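Local coordinates for GTPase-activating protein GYP1 (Saccharomyces cerevisiae, PDB 1FKM) that stimulates GTP hydrolysis by Ypt/Rab GTPases such as Ypt1 and Ypt7, supplying an arginine and a glutamine finger in trans from its TBC domain, at residues 101-104 against 105-108; 154-157 against 158-162. One frame throughout, in Å; residues are numbered along the deposited sequence.

Contact 1 (101-104 against 105-108); sequences IPLY and QFKS
Q105 N donates to P102 O over 2.9 Å in a nearly straight bond (168°). One residue on, F106 N makes a weak bond of the same i to i+3 kind to L103 O at 3.3 Å. The Q105 side chain doubles back over this turn: its chain bends at chi2 (86°), which carries the amide to the start of the turn, where Q105 NE2 gives a weak, strongly angled bond to I101 O at 3.1 Å. NE2 also has a weak bond to N98 O, while Q105 OE1 rests 3.3 Å from P102 CA.

F106 leans back over the same turn. P102 O lies over one face of its ring, L103 O sits oblique to it, 3.3 Å from F106 CD2, and L103 CD1 touches that same ring atom at 4.3 Å. The Y104 ring meets I101 CB at its edge, in plane, and its hydroxyl is hydrogen-bonded to E142 of helix 133-145. Q105 comes within about 8 Å of the arginine finger R96, side chain to side chain. The backbone bonds make 102-105 a 3-10 turn leading into helix 107-123 of the all-helical TBC domain, with F106 at the N-cap position.

Contact 2 (154-157 against 158-162); sequences IDDV and EIKDP
K160 runs back toward D156 and passes slantwise over it. With CG anti to its carbonyl carbon (chi1 -59°) and every later torsion near 180°, the lysine sends an extended methylene chain across the aspartate: K160 CG is 3.4 Å from D156 O, and K160 CE reaches D156 CB at 3.5 Å. K160 NZ stops 4.1 Å from D156 OD2, beyond a salt bridge, although the opposite charges probably still attract. Cutting K160 back to an alanine is likely to strip D156 CB of its aliphatic cover and leave the carboxylate without this positive charge nearby.

I159 instead runs alongside D156 in the same direction. Its CG1, placed between the backbone N and carbonyl carbon (chi1 59°), brings I159 CD1 to within 3.8 Å of D156 OD1. The backbone joins the pair as well: I159 N donates to D156 O at 3.2 Å, closing a type I beta turn, D156 to I159, in the loop between helices 133-145 and 168-186 of the TBC domain. V157 turns the other way, onto E142 and L145 of helix 133-145, and V157 CG1 meets E158 CG at 4.0 Å.

Two waters tie the backbone further. One donates to D155 O and accepts from E158 N; the other donates to both V157 O and K160 O, with bonds of 2.7 and 2.6 Å respectively.

Overall arrangement
Both contacts are local turns, and both lean on helix 133-145, where L103 and V157 each touch L145, but they differ in burial. Contact 1 is partly buried: L103 and Y104 face helices 107-123 and 133-145, and the bonds across it join backbone groups and a glutamine amide. Contact 2 is a surface contact in the loop between helices 133-145 and 168-186, with water bridges and a loose pairing of opposite charges; V157 alone among its touching residues is buried. The centres of contacts 1 and 2 lie about 10 Å apart, and the two meet directly. L103 N and E158 O probably hydrogen-bond, as do S108 OG and D161 OD1, while F106 packs on D161. Contact 1 approaches the arginine finger; contact 2 lies away from both catalytic fingers.

Contact 1 (101-104 against 105-108)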
loop_
_atom_site.group_PDB
_atom_site.type_symbol
_atom_site.label_atom_id
_atom_site.label_comp_id
_atom_site.label_asym_id
_atom_site.label_seq_id
_atom_site.Cartn_x
_atom_site.Cartn_y
_atom_site.Cartn_z
ATOM N N ILE A 101 -15.775 -2.201 3.005
ATOM C CA ILE A 101 -15.653 -0.797 3.405
ATOM C C ILE A 101 -16.603 0.064 2.580
ATOM O O ILE A 101 -16.478 0.144 1.358
ATOM C CB ILE A 101 -14.202 -0.280 3.214
ATOM C CG1 ILE A 101 -13.233 -1.155 4.018
ATOM C CG2 ILE A 101 -14.095 1.173 3.688
ATOM C CD1 ILE A 101 -11.766 -0.851 3.756
ATOM N N PRO A 102 -17.564 0.725 3.245
ATOM C CA PRO A 102 -18.567 1.589 2.610
ATOM C C PRO A 102 -18.026 2.609 1.614
ATOM O O PRO A 102 -18.602 2.813 0.541
ATOM C CB PRO A 102 -19.245 2.255 3.804
ATOM C CG PRO A 102 -19.194 1.180 4.842
ATOM C CD PRO A 102 -17.768 0.682 4.704
ATOM N N LEU A 103 -16.927 3.257 1.981
ATOM C CA LEU A 103 -16.313 4.266 1.127
ATOM C C LEU A 103 -16.211 3.828 -0.334
ATOM O O LEU A 103 -16.482 4.607 -1.248
ATOM C CB LEU A 103 -14.906 4.593 1.645
ATOM C CG LEU A 103 -14.083 5.586 0.817
ATOM C CD1 LEU A 103 -14.711 6.972 0.930
ATOM C CD2 LEU A 103 -12.637 5.614 1.317
ATOM N N TYR A 104 -15.842 2.570 -0.549
ATOM C CA TYR A 104 -15.642 2.082 -1.899
ATOM C C TYR A 104 -16.867 1.781 -2.741
ATOM O O TYR A 104 -16.739 1.460 -3.918
ATOM C CB TYR A 104 -14.657 0.901 -1.863
ATOM C CG TYR A 104 -13.331 1.342 -1.266
ATOM C CD1 TYR A 104 -12.368 1.968 -2.056
ATOM C CD2 TYR A 104 -13.100 1.269 0.115
ATOM C CE1 TYR A 104 -11.218 2.530 -1.491
ATOM C CE2 TYR A 104 -11.952 1.823 0.689
ATOM C CZ TYR A 104 -11.018 2.458 -0.122
ATOM O OH TYR A 104 -9.911 3.061 0.440
ATOM N N GLN A 105 -18.058 1.917 -2.166
ATOM C CA GLN A 105 -19.259 1.690 -2.950
ATOM C C GLN A 105 -19.826 3.009 -3.458
ATOM O O GLN A 105 -20.712 3.019 -4.304
ATOM C CB GLN A 105 -20.321 0.935 -2.146
ATOM C CG GLN A 105 -20.008 -0.541 -1.958
ATOM C CD GLN A 105 -19.116 -0.804 -0.764
ATOM O OE1 GLN A 105 -19.527 -0.610 0.378
ATOM N NE2 GLN A 105 -17.888 -1.250 -1.018
ATOM N N PHE A 106 -19.314 4.125 -2.944
ATOM C CA PHE A 106 -19.787 5.428 -3.397
ATOM C C PHE A 106 -19.365 5.609 -4.849
ATOM O O PHE A 106 -18.237 5.284 -5.216
ATOM C CB PHE A 106 -19.194 6.544 -2.536
ATOM C CG PHE A 106 -19.749 6.593 -1.141
ATOM C CD1 PHE A 106 -21.126 6.670 -0.928
ATOM C CD2 PHE A 106 -18.901 6.565 -0.038
ATOM C CE1 PHE A 106 -21.649 6.718 0.367
ATOM C CE2 PHE A 106 -19.409 6.612 1.255
ATOM C CZ PHE A 106 -20.788 6.688 1.460
ATOM N N LYS A 107 -20.271 6.121 -5.675
ATOM C CA LYS A 107 -19.970 6.321 -7.089
ATOM C C LYS A 107 -18.824 7.287 -7.340
ATOM O O LYS A 107 -18.062 7.114 -8.292
ATOM C CB LYS A 107 -21.214 6.799 -7.843
ATOM C CG LYS A 107 -22.160 5.675 -8.228
ATOM C CD LYS A 107 -21.470 4.664 -9.138
ATOM C CE LYS A 107 -22.391 3.504 -9.482
ATOM N NZ LYS A 107 -21.707 2.483 -10.325
ATOM N N SER A 108 -18.701 8.305 -6.493
ATOM C CA SER A 108 -17.633 9.280 -6.649
ATOM C C SER A 108 -16.288 8.587 -6.478
ATOM O O SER A 108 -15.334 8.880 -7.199
ATOM C CB SER A 108 -17.779 10.407 -5.620
ATOM O OG SER A 108 -17.650 9.911 -4.301
#

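Contact 2 (154-157 against 158-162)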
loop_
_atom_site.group_PDB
_atom_site.type_symbol
_atom_site.label_atom_id
_atom_site.label_comp_id
_atom_site.label_asym_id
_atom_site.label_seq_id
_atom_site.Cartn_x
_atom_site.Cartn_y
_atom_site.Cartn_z
ATOM N N ILE A 154 -11.322 12.446 11.022
ATOM C CA ILE A 154 -10.506 11.516 10.247
ATOM C C ILE A 154 -10.911 10.056 10.435
ATOM O O ILE A 154 -10.841 9.264 9.499
ATOM C CB ILE A 154 -9.008 11.693 10.593
ATOM C CG1 ILE A 154 -8.526 13.042 10.058
ATOM C CG2 ILE A 154 -8.185 10.566 9.992
ATOM C CD1 ILE A 154 -7.076 13.363 10.376
ATOM N N ASP A 155 -11.351 9.703 11.637
ATOM C CA ASP A 155 -11.753 8.330 11.914
ATOM C C ASP A 155 -12.995 7.892 11.141
ATOM O O ASP A 155 -13.333 6.709 11.119
ATOM C CB ASP A 155 -11.995 8.143 13.414
ATOM C CG ASP A 155 -10.729 8.304 14.233
ATOM O OD1 ASP A 155 -9.654 8.524 13.634
ATOM O OD2 ASP A 155 -10.807 8.207 15.477
ATOM N N ASP A 156 -13.670 8.836 10.495
ATOM C CA ASP A 156 -14.872 8.493 9.742
ATOM C C ASP A 156 -14.684 8.579 8.233
ATOM O O ASP A 156 -15.656 8.664 7.475
ATOM C CB ASP A 156 -16.029 9.395 10.176
ATOM C CG ASP A 156 -16.359 9.242 11.651
ATOM O OD1 ASP A 156 -16.684 8.110 12.075
ATOM O OD2 ASP A 156 -16.293 10.251 12.385
ATOM N N VAL A 157 -13.435 8.541 7.790
ATOM C CA VAL A 157 -13.149 8.634 6.366
ATOM C C VAL A 157 -13.704 7.452 5.572
ATOM O O VAL A 157 -14.011 7.586 4.387
ATOM C CB VAL A 157 -11.624 8.753 6.116
ATOM C CG1 VAL A 157 -10.920 7.447 6.494
ATOM C CG2 VAL A 157 -11.361 9.118 4.662
ATOM N N GLU A 158 -13.854 6.300 6.216
ATOM C CA GLU A 158 -14.351 5.126 5.505
ATOM C C GLU A 158 -15.865 5.051 5.325
ATOM O O GLU A 158 -16.360 4.165 4.632
ATOM C CB GLU A 158 -13.864 3.844 6.190
ATOM C CG GLU A 158 -12.352 3.758 6.347
ATOM C CD GLU A 158 -11.870 2.336 6.591
ATOM O OE1 GLU A 158 -12.639 1.541 7.169
ATOM O OE2 GLU A 158 -10.719 2.016 6.213
ATOM N N ILE A 159 -16.605 5.974 5.933
ATOM C CA ILE A 159 -18.060 5.938 5.808
ATOM C C ILE A 159 -18.694 7.188 5.202
ATOM O O ILE A 159 -19.918 7.273 5.090
ATOM C CB ILE A 159 -18.724 5.668 7.179
ATOM C CG1 ILE A 159 -18.331 6.757 8.175
ATOM C CG2 ILE A 159 -18.302 4.297 7.701
ATOM C CD1 ILE A 159 -19.031 6.644 9.511
ATOM N N LYS A 160 -17.875 8.150 4.794
ATOM C CA LYS A 160 -18.406 9.379 4.215
ATOM C C LYS A 160 -18.096 9.536 2.727
ATOM O O LYS A 160 -16.988 9.245 2.281
ATOM C CB LYS A 160 -17.871 10.590 4.986
ATOM C CG LYS A 160 -18.232 10.557 6.462
ATOM C CD LYS A 160 -17.713 11.768 7.217
ATOM C CE LYS A 160 -18.131 11.693 8.681
ATOM N NZ LYS A 160 -17.650 12.852 9.483
ATOM N N ASP A 161 -19.089 9.998 1.969
ATOM C CA ASP A 161 -18.937 10.215 0.531
ATOM C C ASP A 161 -18.125 11.490 0.309
ATOM O O ASP A 161 -18.552 12.575 0.707
ATOM C CB ASP A 161 -20.310 10.374 -0.124
ATOM C CG ASP A 161 -20.238 10.428 -1.646
ATOM O OD1 ASP A 161 -19.246 10.951 -2.201
ATOM O OD2 ASP A 161 -21.200 9.959 -2.292
ATOM N N PRO A 162 -16.946 11.378 -0.336
ATOM C CA PRO A 162 -16.080 12.533 -0.605
ATOM C C PRO A 162 -16.780 13.685 -1.322
ATOM O O PRO A 162 -16.408 14.847 -1.153
ATOM C CB PRO A 162 -14.956 11.934 -1.452
ATOM C CG PRO A 162 -14.853 10.541 -0.924
ATOM C CD PRO A 162 -16.313 10.134 -0.811
HETATM O O HOH W 1 -13.227 5.443 8.893
HETATM O O HOH W 2 -14.592 9.892 3.170
#